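Local coordinates for integron cassette protein Vpc_cass2 (Vibrio paracholerae, PDB 3JRT) that is of unknown function but is encoded by a mobile integron gene cassette and forms an all-helical chain that assembles as a dimer, at residues Glu146-Lys149 and Gly153-Ala156; Asn115-Ile120 and Asp157-Trp162; Glu32-Gly37 and Val86-Lys91; Thr47-Tyr52 and Gln68-Leu73; Ile78-Arg83 and His126-Val131. All coordinates share one frame; numbering follows the deposited sequence.

Contact 1 of 5, residues Glu146-Lys149 and Gly153-Ala156; sequences EIIK and GNFA
Ile148, near the end of helix 140-151, meets the chain just after it has turned out of the helix at Gly153. The CB of Ile148 has no close partner in the loop and is the point where the two branches part. Its CG2 branch, anti to the backbone N, swings toward the turn and lies 3.7 Å from Gly153 O. The other branch starts beside the backbone N (chi1 -65°) and runs on extended through CG1, so that CD1 ends 4.4 Å from Asn154 OD1, a loose approach of a methyl to an amide oxygen. A branched isoleucine suits the place because one arm, CG2, can pack on the Gly153 carbonyl while the CG1-CD1 arm reaches toward the Asn154 amide.

The one polar bond across is between backbones. Gly153 N donates to Ile148 O at 3.1 Å, reaching back five residues, with an N-H...O angle of 148° and the donor tilted 26° from the carbonyl plane. At the backbone angles of Gly153 a CB would be pressed against the preceding carbonyl oxygen, so a residue without one fits here. Within the helix, Lys149 NZ and Glu146 OE2 form a weak salt bridge at 3.4 Å.

The contact lies at the surface, yet its helix leans on helix 118-128, where Glu146 packs on Ala119 and Leu123 and Ile147 packs on Leu123. The loop then leads through Ala156, which touches Trp71 of helix 64-91, into helix 157-163.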
# COMPACT_ATOMS: atom_id res chain seq x y z
N GLU A 146 -1.75 10.90 13.07
CA GLU A 146 -0.41 10.75 12.51
C GLU A 146 -0.33 11.33 11.11
O GLU A 146 0.70 11.86 10.70
CB GLU A 146 0.05 9.30 12.52
CG GLU A 146 0.41 8.78 13.90
CD GLU A 146 1.42 9.67 14.62
OE1 GLU A 146 2.37 10.15 13.98
OE2 GLU A 146 1.26 9.87 15.85
N ILE A 147 -1.43 11.23 10.38
CA ILE A 147 -1.47 11.74 9.03
C ILE A 147 -1.40 13.27 9.00
O ILE A 147 -0.79 13.86 8.11
CB ILE A 147 -2.72 11.25 8.29
CG1 ILE A 147 -2.58 9.75 7.98
CG2 ILE A 147 -2.90 12.01 6.99
CD1 ILE A 147 -3.77 9.15 7.26
N ILE A 148 -2.03 13.90 9.99
CA ILE A 148 -1.97 15.35 10.13
C ILE A 148 -0.54 15.78 10.52
O ILE A 148 0.00 16.73 9.97
CB ILE A 148 -3.03 15.82 11.14
CG1 ILE A 148 -4.43 15.51 10.59
CG2 ILE A 148 -2.84 17.32 11.52
CD1 ILE A 148 -5.56 15.94 11.51
N LYS A 149 0.08 15.06 11.45
CA LYS A 149 1.47 15.34 11.80
C LYS A 149 2.39 15.22 10.59
O LYS A 149 3.31 16.00 10.41
CB LYS A 149 1.94 14.39 12.91
CG LYS A 149 1.33 14.70 14.30
CD LYS A 149 1.78 13.69 15.33
CE LYS A 149 1.01 13.83 16.62
NZ LYS A 149 1.47 12.82 17.59
N GLY A 153 -0.03 19.74 9.24
CA GLY A 153 -1.19 20.61 9.35
C GLY A 153 -2.33 20.06 8.53
O GLY A 153 -2.36 18.87 8.21
N ASN A 154 -3.26 20.93 8.16
CA ASN A 154 -4.47 20.49 7.50
C ASN A 154 -4.39 20.57 5.98
O ASN A 154 -5.36 20.27 5.29
CB ASN A 154 -5.67 21.31 8.00
CG ASN A 154 -5.94 21.08 9.48
OD1 ASN A 154 -6.27 19.97 9.90
ND2 ASN A 154 -5.78 22.13 10.28
N PHE A 155 -3.22 20.97 5.47
CA PHE A 155 -3.02 21.15 4.04
C PHE A 155 -1.90 20.27 3.50
O PHE A 155 -0.75 20.33 3.96
CB PHE A 155 -2.80 22.63 3.69
CG PHE A 155 -4.04 23.47 3.82
CD1 PHE A 155 -5.29 22.88 3.77
CD2 PHE A 155 -3.95 24.84 3.99
CE1 PHE A 155 -6.45 23.65 3.90
CE2 PHE A 155 -5.11 25.62 4.12
CZ PHE A 155 -6.36 25.02 4.07
N ALA A 156 -2.25 19.48 2.50
CA ALA A 156 -1.38 18.47 1.94
C ALA A 156 -0.40 19.01 0.89
O ALA A 156 0.61 18.38 0.60
CB ALA A 156 -2.23 17.37 1.32

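Contact 2 of 5, residues Asn115-Ile120 and Asp157-Trp162; sequences NKNTAI and DEFLDW
Asn117 ND2 is held by a hydrogen bond to the backbone oxygen of Met150, and beside this bond it comes within 4.0 Å of Phe159 CE1. The amide reaches there because CG lies anti to the backbone N (chi1 -174°), which sends the group out toward helix 157-163. Its plane stands 62° from that of the ring, so the two are neither stacked nor perpendicular. The ring has a second neighbour in Ile120, whose CD1 lies 4.1 Å from Phe159 CZ, also at a slant.

Between them, Asn117 and Ile120 span a break in the helical path. Asn117 is the centre of an inverse gamma turn joining helix 104-116 to helix 118-128, and its backbone oxygen receives Ile120 N at 3.1 Å as the second helix starts. Asparagine suits such a junction, since its amide can fasten the corner to a neighbouring main chain while the same nitrogen comes near an aromatic ring at a slant.

Met150 of helix 140-151 also packs on Ile120 and on Phe159, and Phe151 meets the Phe159 ring edge-to-face. Ile120, buried, further touches Val79, Cys82 and Arg83 of helix 64-91.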
# COMPACT_ATOMS: atom_id res chain seq x y z
N ASN A 115 13.58 10.91 8.25
CA ASN A 115 13.74 10.49 9.64
C ASN A 115 13.12 11.49 10.61
O ASN A 115 12.51 11.11 11.61
CB ASN A 115 15.22 10.29 9.98
CG ASN A 115 15.82 9.09 9.28
OD1 ASN A 115 15.24 8.00 9.26
ND2 ASN A 115 17.01 9.27 8.72
N LYS A 116 13.29 12.78 10.32
CA LYS A 116 12.78 13.83 11.19
C LYS A 116 11.27 13.70 11.37
O LYS A 116 10.73 13.94 12.45
CB LYS A 116 13.09 15.20 10.62
CG LYS A 116 14.53 15.61 10.76
CD LYS A 116 14.72 17.06 10.34
CE LYS A 116 16.14 17.51 10.56
NZ LYS A 116 16.33 18.92 10.13
N ASN A 117 10.60 13.34 10.28
CA ASN A 117 9.15 13.26 10.25
C ASN A 117 8.73 11.88 10.72
O ASN A 117 8.56 10.96 9.92
CB ASN A 117 8.65 13.53 8.82
CG ASN A 117 7.13 13.62 8.74
OD1 ASN A 117 6.42 12.97 9.49
ND2 ASN A 117 6.64 14.42 7.80
N THR A 118 8.59 11.73 12.04
CA THR A 118 8.41 10.43 12.67
C THR A 118 7.05 9.80 12.42
O THR A 118 6.88 8.59 12.59
CB THR A 118 8.68 10.50 14.18
OG1 THR A 118 7.70 11.33 14.81
CG2 THR A 118 10.05 11.07 14.44
N ALA A 119 6.07 10.60 12.04
CA ALA A 119 4.77 10.05 11.65
C ALA A 119 4.94 9.03 10.49
O ALA A 119 4.23 8.02 10.41
CB ALA A 119 3.81 11.17 11.27
N ILE A 120 5.91 9.30 9.62
CA ILE A 120 6.17 8.44 8.47
C ILE A 120 6.47 7.00 8.89
O ILE A 120 5.82 6.06 8.42
CB ILE A 120 7.31 8.97 7.60
CG1 ILE A 120 6.86 10.27 6.91
CG2 ILE A 120 7.70 7.92 6.52
CD1 ILE A 120 7.89 10.86 5.93
N ASP A 157 -0.70 20.18 0.33
CA ASP A 157 0.03 20.68 -0.83
C ASP A 157 1.54 20.62 -0.64
O ASP A 157 2.25 20.13 -1.50
CB ASP A 157 -0.38 22.12 -1.14
CG ASP A 157 -1.89 22.28 -1.26
OD1 ASP A 157 -2.62 21.74 -0.40
OD2 ASP A 157 -2.35 22.95 -2.21
N GLU A 158 2.03 21.15 0.48
CA GLU A 158 3.46 21.30 0.71
C GLU A 158 4.15 19.95 0.63
O GLU A 158 5.04 19.74 -0.18
CB GLU A 158 3.71 21.96 2.06
CG GLU A 158 5.14 22.42 2.30
CD GLU A 158 5.27 23.37 3.51
OE1 GLU A 158 4.25 23.94 3.95
OE2 GLU A 158 6.41 23.54 4.01
N PHE A 159 3.71 19.02 1.48
CA PHE A 159 4.31 17.71 1.52
C PHE A 159 4.17 16.97 0.19
O PHE A 159 5.13 16.39 -0.31
CB PHE A 159 3.73 16.88 2.65
CG PHE A 159 4.47 15.61 2.89
CD1 PHE A 159 5.68 15.62 3.56
CD2 PHE A 159 3.98 14.41 2.44
CE1 PHE A 159 6.37 14.46 3.79
CE2 PHE A 159 4.66 13.25 2.66
CZ PHE A 159 5.85 13.27 3.34
N LEU A 160 2.98 17.01 -0.40
CA LEU A 160 2.80 16.35 -1.70
C LEU A 160 3.77 16.92 -2.74
O LEU A 160 4.39 16.17 -3.49
CB LEU A 160 1.36 16.48 -2.18
CG LEU A 160 0.29 15.70 -1.41
CD1 LEU A 160 -1.08 15.82 -2.07
CD2 LEU A 160 0.67 14.22 -1.26
N ASP A 161 3.89 18.25 -2.78
CA ASP A 161 4.78 18.89 -3.75
C ASP A 161 6.23 18.54 -3.47
O ASP A 161 7.06 18.46 -4.38
CB ASP A 161 4.61 20.41 -3.73
CG ASP A 161 3.51 20.87 -4.66
OD1 ASP A 161 2.89 20.02 -5.32
OD2 ASP A 161 3.25 22.09 -4.71
N TRP A 162 6.53 18.32 -2.20
CA TRP A 162 7.85 17.90 -1.77
C TRP A 162 8.16 16.47 -2.22
O TRP A 162 9.30 16.15 -2.50
CB TRP A 162 7.95 18.01 -0.25
CG TRP A 162 9.27 17.60 0.33
CD1 TRP A 162 10.39 18.38 0.44
CD2 TRP A 162 9.59 16.34 0.91
NE1 TRP A 162 11.40 17.67 1.05
CE2 TRP A 162 10.94 16.42 1.34
CE3 TRP A 162 8.88 15.16 1.12
CZ2 TRP A 162 11.58 15.35 1.97
CZ3 TRP A 162 9.53 14.09 1.72
CH2 TRP A 162 10.86 14.20 2.14

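Contact 3 of 5, residues Glu32-Gly37 and Val86-Lys91; sequences EEILSG and VELNQK
Leu88 pushes its forked end between Ile34 and Leu35: CD1 lies against Ile34, while CD2 lies closest to Leu35 and also reaches Ile34 CG2. The Leu88 and Ile34 side chains lie alongside one another, pointing opposite ways, and the extended arm of Ile34 brings its CD1 to 4.0 Å from Leu88 CD1. Ile34 CG2 comes almost as near, at 4.1 Å from Leu88 CD1, so one methyl of the leucine rests against both branches of the isoleucine. Leu35 is turned differently: it stands at about a right angle to Leu88, and the methyls Leu35 CD2 and Leu88 CD2 meet at 3.6 Å. The first torsion directs the fork. Leu88 CG is anti to the backbone N (chi1 -171°), which carries the branch point toward helix 27-53.

Only carbon meets carbon here, and no hydrogen bond crosses. Leucine with its two equal methyls can touch two neighbours at once, while the beta-branched Ile34 offers a broad flank close to its own backbone.

Leu35 also packs on Ile181 and Leu184 of helix 177-188. Ile34 touches Tyr137 of the second subunit, where Glu33 OE1 is hydrogen-bonded to that tyrosine's hydroxyl; Glu87 OE1 receives Val131 N of the same subunit. The contact thus joins helices 27-53 and 64-91, successive long helices folded back on each other as a helical hairpin, at the end of the pair remote from its connecting loop.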
# COMPACT_ATOMS: atom_id res chain seq x y z
N GLU A 32 19.34 0.14 -9.28
CA GLU A 32 18.58 0.77 -10.36
C GLU A 32 17.11 0.37 -10.29
O GLU A 32 16.23 1.21 -10.47
CB GLU A 32 19.15 0.41 -11.74
CG GLU A 32 18.58 1.23 -12.91
CD GLU A 32 17.24 0.72 -13.42
OE1 GLU A 32 16.90 -0.46 -13.19
OE2 GLU A 32 16.51 1.51 -14.07
N GLU A 33 16.86 -0.91 -10.02
CA GLU A 33 15.50 -1.42 -9.93
C GLU A 33 14.69 -0.71 -8.85
O GLU A 33 13.61 -0.19 -9.10
CB GLU A 33 15.51 -2.91 -9.62
CG GLU A 33 15.82 -3.76 -10.83
CD GLU A 33 15.77 -5.24 -10.54
OE1 GLU A 33 15.83 -5.63 -9.35
OE2 GLU A 33 15.69 -6.01 -11.51
N ILE A 34 15.24 -0.71 -7.65
CA ILE A 34 14.58 -0.14 -6.50
C ILE A 34 14.34 1.36 -6.70
O ILE A 34 13.23 1.86 -6.45
CB ILE A 34 15.39 -0.40 -5.25
CG1 ILE A 34 15.37 -1.91 -4.95
CG2 ILE A 34 14.83 0.39 -4.08
CD1 ILE A 34 16.36 -2.32 -3.85
N LEU A 35 15.35 2.07 -7.18
CA LEU A 35 15.21 3.49 -7.44
C LEU A 35 14.06 3.74 -8.40
O LEU A 35 13.24 4.62 -8.17
CB LEU A 35 16.50 4.10 -8.00
CG LEU A 35 17.68 4.21 -7.02
CD1 LEU A 35 18.93 4.67 -7.75
CD2 LEU A 35 17.37 5.16 -5.86
N SER A 36 14.02 2.96 -9.47
CA SER A 36 12.99 3.10 -10.49
C SER A 36 11.62 2.84 -9.92
O SER A 36 10.67 3.55 -10.23
CB SER A 36 13.26 2.18 -11.69
OG SER A 36 14.35 2.67 -12.46
N GLY A 37 11.51 1.82 -9.08
CA GLY A 37 10.26 1.51 -8.43
C GLY A 37 9.81 2.66 -7.53
O GLY A 37 8.64 3.02 -7.53
N VAL A 86 15.12 5.59 2.69
CA VAL A 86 16.08 5.64 3.78
C VAL A 86 16.83 4.31 3.89
O VAL A 86 18.05 4.29 3.97
CB VAL A 86 15.41 5.98 5.12
CG1 VAL A 86 16.45 6.01 6.25
CG2 VAL A 86 14.68 7.32 5.03
N GLU A 87 16.10 3.20 3.87
CA GLU A 87 16.73 1.89 4.04
C GLU A 87 17.75 1.60 2.94
O GLU A 87 18.79 0.99 3.18
CB GLU A 87 15.68 0.78 4.06
CG GLU A 87 14.77 0.80 5.26
CD GLU A 87 13.66 -0.21 5.10
OE1 GLU A 87 13.61 -0.85 4.02
OE2 GLU A 87 12.84 -0.37 6.03
N LEU A 88 17.44 2.05 1.74
CA LEU A 88 18.37 1.93 0.63
C LEU A 88 19.64 2.74 0.95
O LEU A 88 20.76 2.26 0.76
CB LEU A 88 17.72 2.40 -0.67
CG LEU A 88 18.51 2.14 -1.94
CD1 LEU A 88 18.46 0.66 -2.28
CD2 LEU A 88 17.97 2.97 -3.09
N ASN A 89 19.45 3.97 1.43
CA ASN A 89 20.56 4.81 1.83
C ASN A 89 21.44 4.17 2.89
O ASN A 89 22.66 4.16 2.76
CB ASN A 89 20.07 6.16 2.35
CG ASN A 89 20.00 7.21 1.26
OD1 ASN A 89 20.95 7.39 0.50
ND2 ASN A 89 18.89 7.93 1.21
N GLN A 90 20.83 3.64 3.94
CA GLN A 90 21.62 3.04 5.02
C GLN A 90 22.31 1.74 4.61
O GLN A 90 23.22 1.27 5.29
CB GLN A 90 20.79 2.86 6.30
CG GLN A 90 19.65 1.84 6.20
CD GLN A 90 18.78 1.83 7.45
OE1 GLN A 90 18.94 2.67 8.34
NE2 GLN A 90 17.86 0.87 7.52
N LYS A 91 21.87 1.15 3.50
CA LYS A 91 22.50 -0.07 3.02
C LYS A 91 23.62 0.18 2.01
O LYS A 91 24.50 -0.66 1.85
CB LYS A 91 21.46 -1.03 2.43
CG LYS A 91 22.09 -2.27 1.81
CD LYS A 91 21.12 -3.43 1.80
CE LYS A 91 21.82 -4.69 1.31
NZ LYS A 91 20.85 -5.79 1.00

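Contact 4 of 5, residues Thr47-Tyr52 and Gln68-Leu73; sequences TVLKDY and QCIWRL
Leu49 and Trp71 mark the closest backbone approach, with their CA atoms 6.8 Å apart, where the two helical segments run nearly antiparallel. The local axes come within 9.7 Å and make an angle of 163°, a course that brings Leu49 against Trp71 and Tyr52 beside Ile70.

The clearest meeting is a CH-pi contact. Leu49 CD1 sits over the five-membered ring of Trp71, 3.7 Å from its centroid and only 9° off the normal, while Leu49 CD2 reaches toward the six-membered ring, 4.1 Å from Trp71 CZ3. The two side chains stand at about a right angle, the leucine fork being laid across the indole by a CG anti to the backbone N (chi1 -175°). Leucine and tryptophan suit each other here, since the broad indole face accepts C-H groups and can take both methyls of the fork. Ile70 CG2 is 4.3 Å from Leu49 CD1, and the CG1-CD1 arm of Ile70 continues to Tyr52, where Ile70 CD1 meets Tyr52 CD2 at 3.6 Å, oblique to the ring. Ile70 CG2 also rests against Tyr52 CB.

Trp71 NE1 is hydrogen-bonded to Glu53 OE2, which helps fix the rotation of the indole facing Leu49. Tyr52 OH is hydrogen-bonded to Asp51 OD2 of the second subunit, and the reciprocal bond is made by Asp51 in one of its two conformers. The contact itself therefore rests on dispersion and the exclusion of water, while the polar atoms of its aromatic residues are satisfied away from it, Trp71 by Glu53 and Tyr52 probably by the second subunit.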
# COMPACT_ATOMS: atom_id res chain seq x y z
N THR A 47 -0.28 11.30 -7.45
CA THR A 47 -1.20 11.55 -8.56
C THR A 47 -2.62 11.04 -8.25
O THR A 47 -3.61 11.75 -8.44
CB THR A 47 -0.72 10.89 -9.87
OG1 THR A 47 0.53 11.45 -10.27
CG2 THR A 47 -1.74 11.11 -10.99
N VAL A 48 -2.71 9.81 -7.79
CA VAL A 48 -4.01 9.26 -7.43
C VAL A 48 -4.72 10.11 -6.38
O VAL A 48 -5.90 10.42 -6.51
CB VAL A 48 -3.87 7.83 -6.92
CG1 VAL A 48 -5.17 7.37 -6.28
CG2 VAL A 48 -3.49 6.90 -8.08
N LEU A 49 -3.99 10.48 -5.33
CA LEU A 49 -4.53 11.24 -4.21
C LEU A 49 -5.06 12.58 -4.71
O LEU A 49 -6.19 12.95 -4.45
CB LEU A 49 -3.45 11.45 -3.15
CG LEU A 49 -3.92 12.12 -1.86
CD1 LEU A 49 -5.24 11.51 -1.39
CD2 LEU A 49 -2.83 12.01 -0.79
N LYS A 50 -4.23 13.27 -5.48
CA LYS A 50 -4.66 14.52 -6.09
C LYS A 50 -5.84 14.37 -7.03
O LYS A 50 -6.72 15.23 -7.04
CB LYS A 50 -3.47 15.24 -6.73
CG LYS A 50 -2.64 15.93 -5.64
CD LYS A 50 -1.23 16.25 -6.08
CE LYS A 50 -1.20 17.22 -7.20
NZ LYS A 50 0.18 17.80 -7.34
N ASP A 51 -5.86 13.29 -7.81
CA ASP A 51 -7.01 13.03 -8.68
C ASP A 51 -8.30 13.00 -7.86
O ASP A 51 -9.27 13.68 -8.19
CB ASP A 51 -6.84 11.72 -9.45
CG ASP A 51 -5.86 11.84 -10.60
OD1 ASP A 51 -5.43 12.98 -10.87
OD2 ASP A 51 -5.53 10.81 -11.23
N TYR A 52 -8.31 12.21 -6.79
CA TYR A 52 -9.52 12.07 -5.98
C TYR A 52 -9.87 13.34 -5.20
O TYR A 52 -11.04 13.67 -5.05
CB TYR A 52 -9.47 10.82 -5.08
CG TYR A 52 -9.77 9.58 -5.88
CD1 TYR A 52 -8.75 8.85 -6.49
CD2 TYR A 52 -11.08 9.15 -6.07
CE1 TYR A 52 -9.03 7.73 -7.25
CE2 TYR A 52 -11.37 8.02 -6.82
CZ TYR A 52 -10.34 7.32 -7.41
OH TYR A 52 -10.62 6.21 -8.17
N GLN A 68 -11.46 8.78 3.48
CA GLN A 68 -10.39 8.32 4.35
C GLN A 68 -9.67 7.10 3.78
O GLN A 68 -8.46 6.94 3.91
CB GLN A 68 -10.93 8.01 5.76
CG GLN A 68 -11.13 9.21 6.63
CD GLN A 68 -11.80 8.88 7.98
OE1 GLN A 68 -12.25 9.78 8.71
NE2 GLN A 68 -11.88 7.58 8.32
N CYS A 69 -10.43 6.22 3.15
CA CYS A 69 -9.84 4.99 2.62
C CYS A 69 -8.87 5.30 1.49
O CYS A 69 -7.82 4.66 1.37
CB CYS A 69 -10.94 4.02 2.16
SG CYS A 69 -11.81 3.25 3.52
N ILE A 70 -9.22 6.30 0.68
CA ILE A 70 -8.34 6.77 -0.38
C ILE A 70 -7.04 7.34 0.19
O ILE A 70 -5.95 7.06 -0.30
CB ILE A 70 -9.03 7.82 -1.27
CG1 ILE A 70 -10.19 7.18 -2.03
CG2 ILE A 70 -8.06 8.41 -2.28
CD1 ILE A 70 -11.17 8.19 -2.63
N TRP A 71 -7.18 8.18 1.22
CA TRP A 71 -6.02 8.75 1.89
C TRP A 71 -5.13 7.67 2.48
O TRP A 71 -3.91 7.74 2.37
CB TRP A 71 -6.43 9.80 2.96
CG TRP A 71 -6.76 11.11 2.32
CD1 TRP A 71 -7.88 11.41 1.59
CD2 TRP A 71 -5.94 12.27 2.29
NE1 TRP A 71 -7.80 12.70 1.12
CE2 TRP A 71 -6.63 13.25 1.54
CE3 TRP A 71 -4.68 12.58 2.82
CZ2 TRP A 71 -6.11 14.53 1.33
CZ3 TRP A 71 -4.16 13.84 2.58
CH2 TRP A 71 -4.88 14.81 1.85
N ARG A 72 -5.71 6.67 3.14
CA ARG A 72 -4.85 5.60 3.66
C ARG A 72 -4.15 4.85 2.52
O ARG A 72 -2.95 4.61 2.58
CB ARG A 72 -5.61 4.63 4.57
CG ARG A 72 -6.18 5.27 5.84
CD ARG A 72 -6.56 4.20 6.86
NE ARG A 72 -7.55 3.25 6.34
CZ ARG A 72 -8.86 3.43 6.42
NH1 ARG A 72 -9.36 4.53 6.98
NH2 ARG A 72 -9.69 2.52 5.93
N LEU A 73 -4.91 4.51 1.47
CA LEU A 73 -4.31 3.83 0.33
C LEU A 73 -3.05 4.55 -0.12
O LEU A 73 -2.00 3.93 -0.27
CB LEU A 73 -5.29 3.70 -0.85
CG LEU A 73 -4.70 3.13 -2.15
CD1 LEU A 73 -4.26 1.69 -1.93
CD2 LEU A 73 -5.70 3.17 -3.30

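Contact 5 of 5, residues Ile78-Arg83 and His126-Val131; sequences IVINCR and HCVAHV
No flat group lies between Ile80 and its two partners, Cys127 and Val128; the contact is made by aliphatic carbon and sulfur. The nearby imidazole of His126 turns elsewhere and meets the ring of Tyr137 of its own chain, with the planes about 60° apart.

Ile80 does all the reaching from helix 64-91. Its CG1 lies beside the backbone N (chi1 -80°) and the arm continues extended, so CD1 projects toward the last turn of helix 118-128. There it comes 4.1 Å from Cys127 SG and, at the same distance, from Val128 CG2. That valine methyl is also 4.1 Å from Ile80 CG1, so it rests along the arm and not merely at its end, the two side chains meeting at a slant. The thiol is brought into place by SG standing anti to the backbone N of Cys127 (chi1 162°). Cysteine is compact and only weakly polar, which suits a buried spot facing a methyl, and Cys127 and Val128 both touch the end of the longer isoleucine.

Helix 118-128 stops here, for Ala129 is the first residue to leave helical angles. The second subunit closes over the same place: Ile80 touches Cys127 of that chain, Val128 packs on its Val128, and Cys127 O is hydrogen-bonded to its Lys84 NZ. Val128 meeting its own copy is what is expected near a twofold axis, so the contact probably lies by the axis of the helical dimer.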
# COMPACT_ATOMS: atom_id res chain seq x y z
N ILE A 78 3.06 5.95 0.14
CA ILE A 78 4.08 6.98 0.35
C ILE A 78 5.00 6.67 1.54
O ILE A 78 6.22 6.74 1.43
CB ILE A 78 3.43 8.36 0.51
CG1 ILE A 78 2.83 8.80 -0.83
CG2 ILE A 78 4.44 9.38 1.08
CD1 ILE A 78 1.88 9.98 -0.70
N VAL A 79 4.43 6.28 2.69
CA VAL A 79 5.30 6.05 3.84
C VAL A 79 6.16 4.81 3.66
O VAL A 79 7.34 4.80 4.02
CB VAL A 79 4.54 6.09 5.22
CG1 VAL A 79 3.82 7.45 5.38
CG2 VAL A 79 3.55 4.91 5.37
N ILE A 80 5.58 3.76 3.08
CA ILE A 80 6.36 2.56 2.79
C ILE A 80 7.54 2.90 1.90
O ILE A 80 8.65 2.45 2.12
CB ILE A 80 5.49 1.45 2.15
CG1 ILE A 80 4.67 0.72 3.23
CG2 ILE A 80 6.35 0.48 1.31
CD1 ILE A 80 3.44 -0.04 2.65
N ASN A 81 7.32 3.74 0.90
CA ASN A 81 8.39 4.09 -0.01
C ASN A 81 9.40 5.10 0.51
O ASN A 81 10.59 5.02 0.20
CB ASN A 81 7.83 4.48 -1.36
CG ASN A 81 7.38 3.26 -2.14
OD1 ASN A 81 8.20 2.47 -2.56
ND2 ASN A 81 6.09 3.09 -2.27
N CYS A 82 8.94 6.06 1.30
CA CYS A 82 9.85 6.96 1.96
C CYS A 82 10.82 6.18 2.83
O CYS A 82 12.02 6.43 2.80
CB CYS A 82 9.10 8.01 2.78
SG CYS A 82 8.33 9.29 1.76
N ARG A 83 10.30 5.23 3.61
CA ARG A 83 11.17 4.42 4.46
C ARG A 83 12.14 3.58 3.59
O ARG A 83 13.32 3.48 3.89
CB ARG A 83 10.37 3.54 5.42
CG ARG A 83 9.58 4.31 6.47
CD ARG A 83 10.43 5.38 7.22
NE ARG A 83 11.67 4.80 7.73
CZ ARG A 83 12.60 5.46 8.42
NH1 ARG A 83 12.45 6.74 8.72
NH2 ARG A 83 13.69 4.82 8.81
N HIS A 126 2.69 0.58 11.42
CA HIS A 126 1.34 0.12 11.69
C HIS A 126 0.78 -0.62 10.50
O HIS A 126 0.25 -1.73 10.62
CB HIS A 126 0.43 1.30 12.00
CG HIS A 126 -1.02 1.02 11.80
ND1 HIS A 126 -1.76 0.27 12.68
CD2 HIS A 126 -1.88 1.41 10.83
CE1 HIS A 126 -3.01 0.20 12.26
NE2 HIS A 126 -3.11 0.90 11.14
N CYS A 127 0.92 0.00 9.33
CA CYS A 127 0.34 -0.49 8.09
C CYS A 127 0.89 -1.85 7.71
O CYS A 127 0.22 -2.66 7.11
CB CYS A 127 0.65 0.48 6.95
SG CYS A 127 0.43 -0.29 5.35
N VAL A 128 2.14 -2.07 8.06
CA VAL A 128 2.87 -3.25 7.63
C VAL A 128 2.89 -4.35 8.70
O VAL A 128 3.10 -5.51 8.39
CB VAL A 128 4.30 -2.81 7.28
CG1 VAL A 128 5.31 -3.83 7.73
CG2 VAL A 128 4.41 -2.49 5.81
N ALA A 129 2.67 -3.99 9.96
CA ALA A 129 2.79 -4.95 11.05
C ALA A 129 1.84 -6.15 10.92
O ALA A 129 0.81 -6.07 10.26
CB ALA A 129 2.59 -4.27 12.40
N HIS A 130 2.23 -7.25 11.54
CA HIS A 130 1.41 -8.44 11.60
C HIS A 130 0.29 -8.16 12.58
O HIS A 130 0.49 -7.41 13.53
CB HIS A 130 2.27 -9.61 12.07
CG HIS A 130 1.54 -10.91 12.14
ND1 HIS A 130 0.60 -11.19 13.10
CD2 HIS A 130 1.65 -12.03 11.38
CE1 HIS A 130 0.14 -12.42 12.92
NE2 HIS A 130 0.76 -12.95 11.89
N VAL A 131 -0.90 -8.73 12.35
CA VAL A 131 -2.04 -8.47 13.23
C VAL A 131 -1.72 -8.75 14.70
O VAL A 131 -2.22 -8.07 15.60
CB VAL A 131 -3.27 -9.31 12.82
CG1 VAL A 131 -4.27 -9.37 13.96
CG2 VAL A 131 -3.91 -8.75 11.56

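Overall arrangement
Contacts 3, 4 and 5 are buried, contact 2 is partly so, and contact 1 lies at the surface. Contacts 3 and 4 clamp the same pair, helices 27-53 and 64-91, on opposite sides of the chain's centre, with centres about 24 Å apart; contact 5 then ties helix 64-91 to helix 118-128. All three touch the second subunit and pair apolar side chains, contact 4 adding an aromatic face. Nearer the later helices the chemistry shifts: contact 1 closes with a backbone hydrogen bond and is nested inside the loop closed by contact 2, which sets an amide and an isoleucine against one phenylalanine ring. Contacts 2 and 5 share helix 118-128.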